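Local structure of tryptophane-5-halogenase (Microbispora sp. ATCC PTA-5024, 5UAO) at residues A146-E151 / S497-G502; E429-L434 / Y450-A455. The protein probably uses reduced flavin-adenine dinucleotide to chlorinate a tryptophan of a lanthipeptide at position 5 during NAI-107 biosynthesis. All blocks are in the same frame, centred on the assembly; numbering follows the deposited sequence.

Contact 1: A146-E151 / S497-G502; sequences AMLMTE and SLASRG
The methyl of A499 points toward helix 144-151 and lies 3.5 Å from M147 CB. It also sits 3.7 Å from the backbone N of L148, so it rests on the helix backbone as well as on side chains. Alanine suits this place, because its single carbon lets the CA atoms of L148 and A499 approach to 4.8 Å. The branched L148 fills one flank with CG and CD2, the latter 3.9 Å from A499 CA. This is plain helix-helix packing, the two axes 8.5 Å apart and inclined by 35°, and it joins helix 144-151 to the C-terminal end of helix 485-501. M147 runs on extended past CG to meet A492, A495 and R496 on earlier turns of that helix. E151, partly exposed, suits the rim: its aliphatic CB and CG pass the carbonyl O of A499, the chain bends at chi2 (-87°), CD comes to 4.0 Å from S500 CA, and both carboxylate oxygens lie near S500 CB. A water within hydrogen-bonding distance of E151 OE1 (3.1 Å) and S500 O can donate to either. Replacing E151 with an alanine would probably uncover the carbonyl of A499 and cost the water one of the acceptors it can reach.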
ATOM      1  N   ALA A 146      -3.134  18.121  20.345  1.00 26.66           N
ATOM      2  CA  ALA A 146      -3.449  19.461  19.801  1.00 26.56           C
ATOM      3  C   ALA A 146      -3.744  20.414  20.919  1.00 29.07           C
ATOM      4  O   ALA A 146      -3.321  21.573  20.855  1.00 26.80           O
ATOM      5  CB  ALA A 146      -4.591  19.436  18.817  1.00 26.22           C
ATOM      6  N   MET A 147      -4.464  19.944  21.942  1.00 28.18           N
ATOM      7  CA  MET A 147      -4.726  20.773  23.163  1.00 29.88           C
ATOM      8  C   MET A 147      -3.467  20.993  24.043  1.00 29.20           C
ATOM      9  O   MET A 147      -3.239  22.062  24.569  1.00 32.26           O
ATOM     10  CB  MET A 147      -5.854  20.177  23.995  1.00 30.41           C
ATOM     11  CG  MET A 147      -7.204  20.135  23.306  1.00 35.99           C
ATOM     12  SD  MET A 147      -8.390  19.164  24.248  1.00 33.00           S
ATOM     13  CE  MET A 147      -9.828  19.275  23.206  1.00 33.16           C
ATOM     14  N   LEU A 148      -2.621  19.986  24.182  1.00 27.94           N
ATOM     15  CA  LEU A 148      -1.336  20.198  24.865  1.00 28.98           C
ATOM     16  C   LEU A 148      -0.491  21.268  24.167  1.00 27.98           C
ATOM     17  O   LEU A 148       0.011  22.229  24.786  1.00 25.28           O
ATOM     18  CB  LEU A 148      -0.616  18.860  24.982  1.00 30.80           C
ATOM     19  CG  LEU A 148      -1.251  17.904  26.010  1.00 32.67           C
ATOM     20  CD1 LEU A 148      -0.992  16.454  25.656  1.00 31.99           C
ATOM     21  CD2 LEU A 148      -0.602  18.235  27.365  1.00 33.85           C
ATOM     22  N   MET A 149      -0.461  21.205  22.837  1.00 25.93           N
ATOM     23  CA  MET A 149       0.274  22.244  22.097  1.00 28.32           C
ATOM     24  C   MET A 149      -0.251  23.680  22.304  1.00 27.86           C
ATOM     25  O   MET A 149       0.540  24.610  22.538  1.00 27.13           O
ATOM     26  CB  MET A 149       0.357  21.882  20.622  1.00 26.49           C
ATOM     27  CG  MET A 149       1.198  20.650  20.312  1.00 28.69           C
ATOM     28  SD  MET A 149       1.378  20.456  18.486  1.00 34.98           S
ATOM     29  CE  MET A 149       0.047  19.565  18.230  1.00 24.59           C
ATOM     30  N   THR A 150      -1.553  23.868  22.195  1.00 27.97           N
ATOM     31  CA  THR A 150      -2.108  25.206  22.467  1.00 30.66           C
ATOM     32  C   THR A 150      -1.976  25.662  23.946  1.00 28.55           C
ATOM     33  O   THR A 150      -1.944  26.853  24.221  1.00 26.58           O
ATOM     34  CB  THR A 150      -3.556  25.401  21.981  1.00 31.15           C
ATOM     35  OG1 THR A 150      -4.420  24.437  22.601  1.00 30.26           O
ATOM     36  CG2 THR A 150      -3.615  25.247  20.452  1.00 34.52           C
ATOM     37  N   GLU A 151      -1.865  24.733  24.869  1.00 31.23           N
ATOM     38  CA  GLU A 151      -1.545  25.073  26.262  1.00 34.35           C
ATOM     39  C   GLU A 151      -0.054  25.243  26.515  1.00 34.75           C
ATOM     40  O   GLU A 151       0.308  25.676  27.602  1.00 34.31           O
ATOM     41  CB  GLU A 151      -2.038  23.988  27.205  1.00 38.74           C
ATOM     42  CG  GLU A 151      -3.512  23.691  27.109  1.00 42.20           C
ATOM     43  CD  GLU A 151      -4.375  24.575  27.997  1.00 50.54           C
ATOM     44  OE1 GLU A 151      -3.844  25.305  28.870  1.00 45.25           O
ATOM     45  OE2 GLU A 151      -5.607  24.491  27.814  1.00 57.70           O
ATOM     46  N   SER A 497      -9.224  19.035  30.179  1.00 42.20           N
ATOM     47  CA  SER A 497      -8.823  18.757  31.549  1.00 44.73           C
ATOM     48  C   SER A 497      -7.389  18.242  31.682  1.00 40.78           C
ATOM     49  O   SER A 497      -6.553  18.864  32.365  1.00 41.83           O
ATOM     50  CB  SER A 497      -9.794  17.758  32.153  1.00 52.07           C
ATOM     51  OG  SER A 497      -9.612  17.791  33.528  1.00 54.89           O
ATOM     52  N   LEU A 498      -7.105  17.129  31.026  1.00 39.50           N
ATOM     53  CA  LEU A 498      -5.770  16.616  30.954  1.00 42.46           C
ATOM     54  C   LEU A 498      -4.766  17.590  30.344  1.00 39.14           C
ATOM     55  O   LEU A 498      -3.618  17.653  30.780  1.00 38.37           O
ATOM     56  CB  LEU A 498      -5.742  15.328  30.111  1.00 47.22           C
ATOM     57  CG  LEU A 498      -6.219  14.035  30.720  1.00 42.16           C
ATOM     58  CD1 LEU A 498      -6.231  12.920  29.701  1.00 41.86           C
ATOM     59  CD2 LEU A 498      -5.336  13.705  31.904  1.00 44.83           C
ATOM     60  N   ALA A 499      -5.139  18.300  29.290  1.00 35.42           N
ATOM     61  CA  ALA A 499      -4.143  19.153  28.657  1.00 34.39           C
ATOM     62  C   ALA A 499      -3.747  20.338  29.565  1.00 34.50           C
ATOM     63  O   ALA A 499      -2.556  20.679  29.706  1.00 32.11           O
ATOM     64  CB  ALA A 499      -4.637  19.640  27.277  1.00 34.35           C
ATOM     65  N   SER A 500      -4.734  20.961  30.197  1.00 33.78           N
ATOM     66  CA  SER A 500      -4.455  22.073  31.109  1.00 40.18           C
ATOM     67  C   SER A 500      -3.652  21.722  32.389  1.00 41.13           C
ATOM     68  O   SER A 500      -3.090  22.619  32.970  1.00 42.64           O
ATOM     69  CB  SER A 500      -5.738  22.783  31.517  1.00 41.42           C
ATOM     70  OG  SER A 500      -6.613  21.866  32.109  1.00 46.21           O
ATOM     71  N   ARG A 501      -3.631  20.461  32.816  1.00 37.89           N
ATOM     72  CA  ARG A 501      -2.912  20.036  34.021  1.00 37.82           C
ATOM     73  C   ARG A 501      -1.505  19.483  33.739  1.00 38.43           C
ATOM     74  O   ARG A 501      -0.761  19.175  34.673  1.00 32.38           O
ATOM     75  CB  ARG A 501      -3.720  18.960  34.764  1.00 40.45           C
ATOM     76  CG  ARG A 501      -5.098  19.475  35.099  1.00 46.47           C
ATOM     77  CD  ARG A 501      -5.759  18.712  36.208  1.00 50.66           C
ATOM     78  NE  ARG A 501      -5.941  17.293  35.907  1.00 59.16           N
ATOM     79  CZ  ARG A 501      -6.966  16.789  35.220  1.00 70.31           C
ATOM     80  NH1 ARG A 501      -7.888  17.602  34.712  1.00 77.67           N
ATOM     81  NH2 ARG A 501      -7.074  15.472  35.017  1.00 69.42           N
ATOM     82  N   GLY A 502      -1.105  19.387  32.457  1.00 35.58           N
ATOM     83  CA  GLY A 502       0.220  18.872  32.142  1.00 30.79           C
ATOM     84  C   GLY A 502       1.296  19.801  32.645  1.00 28.54           C
ATOM     85  O   GLY A 502       1.097  20.994  32.777  1.00 29.89           O
TER
HETATM   86  O   HOH W   1      -3.656  25.621  31.906  1.00 58.54           O

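Contact 2: E429-L434 / Y450-A455; sequences EPLLRL and YLADGA
L431 reaches toward helix 446-453 and forks over A452 and A455: CD1 lies 3.7 Å from A452 CB, while CD2 lies 3.8 Å from A455 CB. The first torsion, -177°, sets CG opposite the backbone N and carries it toward the alanines; the second, 59°, then spreads the two methyls between them. CD1 also touches the carbonyl O of A452, a contact of simple packing. Here the contact is tightest, and small residues suit it, since the methyls of A452 and A455 give the leucine fork something to rest on while the CA atoms of L431 and A452 stand 6.3 Å apart. The backbone bond from A455 N to A452 O, 3.0 Å long, is consistent with a fixed position for A455.

Toward L434 the packing is looser. L434 CD1 comes no nearer than 4.2 Å to L451 CD2, the two side chains crossing at about a right angle, and it only grazes A452 CB. This end is covered by the second subunit, whose P382 packs on L434 and whose D384 forms a salt bridge with R433 NH1. The solvent side lies at D453 and G454, both exposed, whereas L432 packs on F407, I425 and L469. Two consecutive helices, 429-437 and 446-453, packed through leucine and alanine and linked through L441, which touches L431 and L434, are consistent with a helical hairpin in the tryptophan halogenase fold.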
ATOM      1  N   GLU A 429      -3.731  15.935  -6.904  1.00 26.23           N
ATOM      2  CA  GLU A 429      -4.960  16.492  -7.361  1.00 29.98           C
ATOM      3  C   GLU A 429      -6.136  15.501  -7.346  1.00 27.56           C
ATOM      4  O   GLU A 429      -7.226  15.869  -6.961  1.00 26.55           O
ATOM      5  CB  GLU A 429      -4.630  17.055  -8.758  1.00 38.41           C
ATOM      6  CG  GLU A 429      -5.752  17.424  -9.681  1.00 57.20           C
ATOM      7  CD  GLU A 429      -6.703  18.374  -9.040  1.00 71.06           C
ATOM      8  OE1 GLU A 429      -6.266  19.078  -8.096  1.00 80.08           O
ATOM      9  OE2 GLU A 429      -7.881  18.391  -9.478  1.00 77.88           O
ATOM     10  N   PRO A 430      -5.921  14.222  -7.694  1.00 26.09           N
ATOM     11  CA  PRO A 430      -7.088  13.320  -7.615  1.00 26.40           C
ATOM     12  C   PRO A 430      -7.572  13.159  -6.192  1.00 26.41           C
ATOM     13  O   PRO A 430      -8.751  13.116  -5.929  1.00 27.70           O
ATOM     14  CB  PRO A 430      -6.540  11.993  -8.153  1.00 26.62           C
ATOM     15  CG  PRO A 430      -5.392  12.363  -9.041  1.00 27.61           C
ATOM     16  CD  PRO A 430      -4.787  13.634  -8.446  1.00 25.95           C
ATOM     17  N   LEU A 431      -6.640  13.133  -5.250  1.00 28.58           N
ATOM     18  CA  LEU A 431      -6.997  13.090  -3.822  1.00 28.98           C
ATOM     19  C   LEU A 431      -7.700  14.392  -3.368  1.00 29.54           C
ATOM     20  O   LEU A 431      -8.659  14.341  -2.589  1.00 29.55           O
ATOM     21  CB  LEU A 431      -5.710  12.862  -3.002  1.00 30.53           C
ATOM     22  CG  LEU A 431      -5.893  12.710  -1.505  1.00 32.34           C
ATOM     23  CD1 LEU A 431      -6.802  11.538  -1.235  1.00 33.87           C
ATOM     24  CD2 LEU A 431      -4.568  12.475  -0.799  1.00 35.12           C
ATOM     25  N   LEU A 432      -7.259  15.542  -3.879  1.00 31.68           N
ATOM     26  CA  LEU A 432      -7.926  16.841  -3.537  1.00 32.15           C
ATOM     27  C   LEU A 432      -9.390  16.910  -3.991  1.00 32.36           C
ATOM     28  O   LEU A 432     -10.245  17.501  -3.285  1.00 32.50           O
ATOM     29  CB  LEU A 432      -7.203  18.042  -4.106  1.00 32.40           C
ATOM     30  CG  LEU A 432      -5.760  18.218  -3.591  1.00 36.47           C
ATOM     31  CD1 LEU A 432      -5.045  19.360  -4.290  1.00 38.00           C
ATOM     32  CD2 LEU A 432      -5.666  18.392  -2.084  1.00 38.81           C
ATOM     33  N   ARG A 433      -9.676  16.276  -5.125  1.00 31.56           N
ATOM     34  CA  ARG A 433     -11.051  16.205  -5.673  1.00 31.04           C
ATOM     35  C   ARG A 433     -11.916  15.352  -4.822  1.00 31.61           C
ATOM     36  O   ARG A 433     -13.130  15.662  -4.649  1.00 33.16           O
ATOM     37  CB  ARG A 433     -11.078  15.701  -7.112  1.00 37.15           C
ATOM     38  CG  ARG A 433     -10.374  16.632  -8.078  1.00 43.11           C
ATOM     39  CD  ARG A 433     -10.916  16.571  -9.496  1.00 52.59           C
ATOM     40  NE  ARG A 433      -9.952  17.055 -10.487  1.00 68.14           N
ATOM     41  CZ  ARG A 433      -8.919  16.347 -10.987  1.00 83.15           C
ATOM     42  NH1 ARG A 433      -8.659  15.085 -10.595  1.00 75.34           N
ATOM     43  NH2 ARG A 433      -8.111  16.915 -11.889  1.00 92.10           N
ATOM     44  N   LEU A 434     -11.345  14.290  -4.238  1.00 30.42           N
ATOM     45  CA  LEU A 434     -12.069  13.468  -3.272  1.00 30.43           C
ATOM     46  C   LEU A 434     -12.413  14.258  -1.994  1.00 37.01           C
ATOM     47  O   LEU A 434     -13.578  14.276  -1.508  1.00 30.77           O
ATOM     48  CB  LEU A 434     -11.243  12.274  -2.886  1.00 33.20           C
ATOM     49  CG  LEU A 434     -11.028  11.100  -3.868  1.00 37.63           C
ATOM     50  CD1 LEU A 434     -10.308   9.925  -3.173  1.00 40.99           C
ATOM     51  CD2 LEU A 434     -12.329  10.596  -4.478  1.00 37.61           C
ATOM     52  N   TYR A 450      -9.292   3.599   2.375  1.00 36.09           N
ATOM     53  CA  TYR A 450      -8.285   2.744   1.756  1.00 34.09           C
ATOM     54  C   TYR A 450      -7.844   3.196   0.306  1.00 33.95           C
ATOM     55  O   TYR A 450      -6.636   3.168  -0.057  1.00 34.67           O
ATOM     56  CB  TYR A 450      -8.810   1.280   1.741  1.00 45.10           C
ATOM     57  CG  TYR A 450      -7.703   0.317   1.462  1.00 51.47           C
ATOM     58  CD1 TYR A 450      -7.366   0.001   0.150  1.00 60.33           C
ATOM     59  CD2 TYR A 450      -6.894  -0.181   2.494  1.00 54.25           C
ATOM     60  CE1 TYR A 450      -6.302  -0.837  -0.137  1.00 66.71           C
ATOM     61  CE2 TYR A 450      -5.826  -1.009   2.211  1.00 58.41           C
ATOM     62  CZ  TYR A 450      -5.541  -1.335   0.895  1.00 63.50           C
ATOM     63  OH  TYR A 450      -4.501  -2.161   0.587  1.00 73.04           O
ATOM     64  N   LEU A 451      -8.791   3.614  -0.528  1.00 32.53           N
ATOM     65  CA  LEU A 451      -8.432   4.104  -1.854  1.00 31.45           C
ATOM     66  C   LEU A 451      -7.596   5.412  -1.767  1.00 31.41           C
ATOM     67  O   LEU A 451      -6.537   5.531  -2.367  1.00 30.82           O
ATOM     68  CB  LEU A 451      -9.692   4.318  -2.690  1.00 34.69           C
ATOM     69  CG  LEU A 451      -9.556   4.594  -4.174  1.00 39.96           C
ATOM     70  CD1 LEU A 451     -10.845   4.138  -4.840  1.00 44.95           C
ATOM     71  CD2 LEU A 451      -9.345   6.063  -4.452  1.00 43.31           C
ATOM     72  N   ALA A 452      -8.076   6.353  -0.959  1.00 29.29           N
ATOM     73  CA  ALA A 452      -7.413   7.637  -0.724  1.00 29.51           C
ATOM     74  C   ALA A 452      -5.981   7.514  -0.171  1.00 34.05           C
ATOM     75  O   ALA A 452      -5.061   8.236  -0.571  1.00 35.39           O
ATOM     76  CB  ALA A 452      -8.246   8.414   0.236  1.00 29.87           C
ATOM     77  N   ASP A 453      -5.850   6.637   0.807  1.00 37.53           N
ATOM     78  CA  ASP A 453      -4.594   6.252   1.412  1.00 43.22           C
ATOM     79  C   ASP A 453      -3.423   6.186   0.453  1.00 45.64           C
ATOM     80  O   ASP A 453      -2.335   6.625   0.786  1.00 35.88           O
ATOM     81  CB  ASP A 453      -4.731   4.851   1.938  1.00 55.90           C
ATOM     82  CG  ASP A 453      -4.487   4.759   3.379  1.00 66.05           C
ATOM     83  OD1 ASP A 453      -3.363   5.134   3.777  1.00 75.61           O
ATOM     84  OD2 ASP A 453      -5.411   4.273   4.095  1.00 76.25           O
ATOM     85  N   GLY A 454      -3.642   5.589  -0.716  1.00 41.22           N
ATOM     86  CA  GLY A 454      -2.563   5.293  -1.631  1.00 38.53           C
ATOM     87  C   GLY A 454      -1.871   6.536  -2.106  1.00 39.94           C
ATOM     88  O   GLY A 454      -0.743   6.468  -2.491  1.00 35.94           O
ATOM     89  N   ALA A 455      -2.542   7.688  -2.035  1.00 38.01           N
ATOM     90  CA  ALA A 455      -1.921   8.976  -2.411  1.00 34.94           C
ATOM     91  C   ALA A 455      -1.258   9.742  -1.259  1.00 32.08           C
ATOM     92  O   ALA A 455      -0.590  10.752  -1.477  1.00 34.62           O
ATOM     93  CB  ALA A 455      -2.973   9.863  -3.054  1.00 36.85           C
TER

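From the N terminus, the chain first passes strand 31-35 and helix 39-51, then reaches helix 144-151, where the first half of contact 1 lies. It continues through much of both large sheets and helix 383-406 before contact 2 closes a short loop, with 15 residues between 429-434 and 450-455. Only after helix 461-471 does helix 485-501 return to complete contact 1, closing a loop of 345 residues. The short loop thus lies wholly within the long one, and the two do not cross. Their nearest atoms are about 21 Å apart. Contact 1 ties helix 144-151, which packs on strand 116-119 of the seven-stranded sheet, to helix 485-501, whereas contact 2 joins helices 429-437 and 446-453 beside the second subunit.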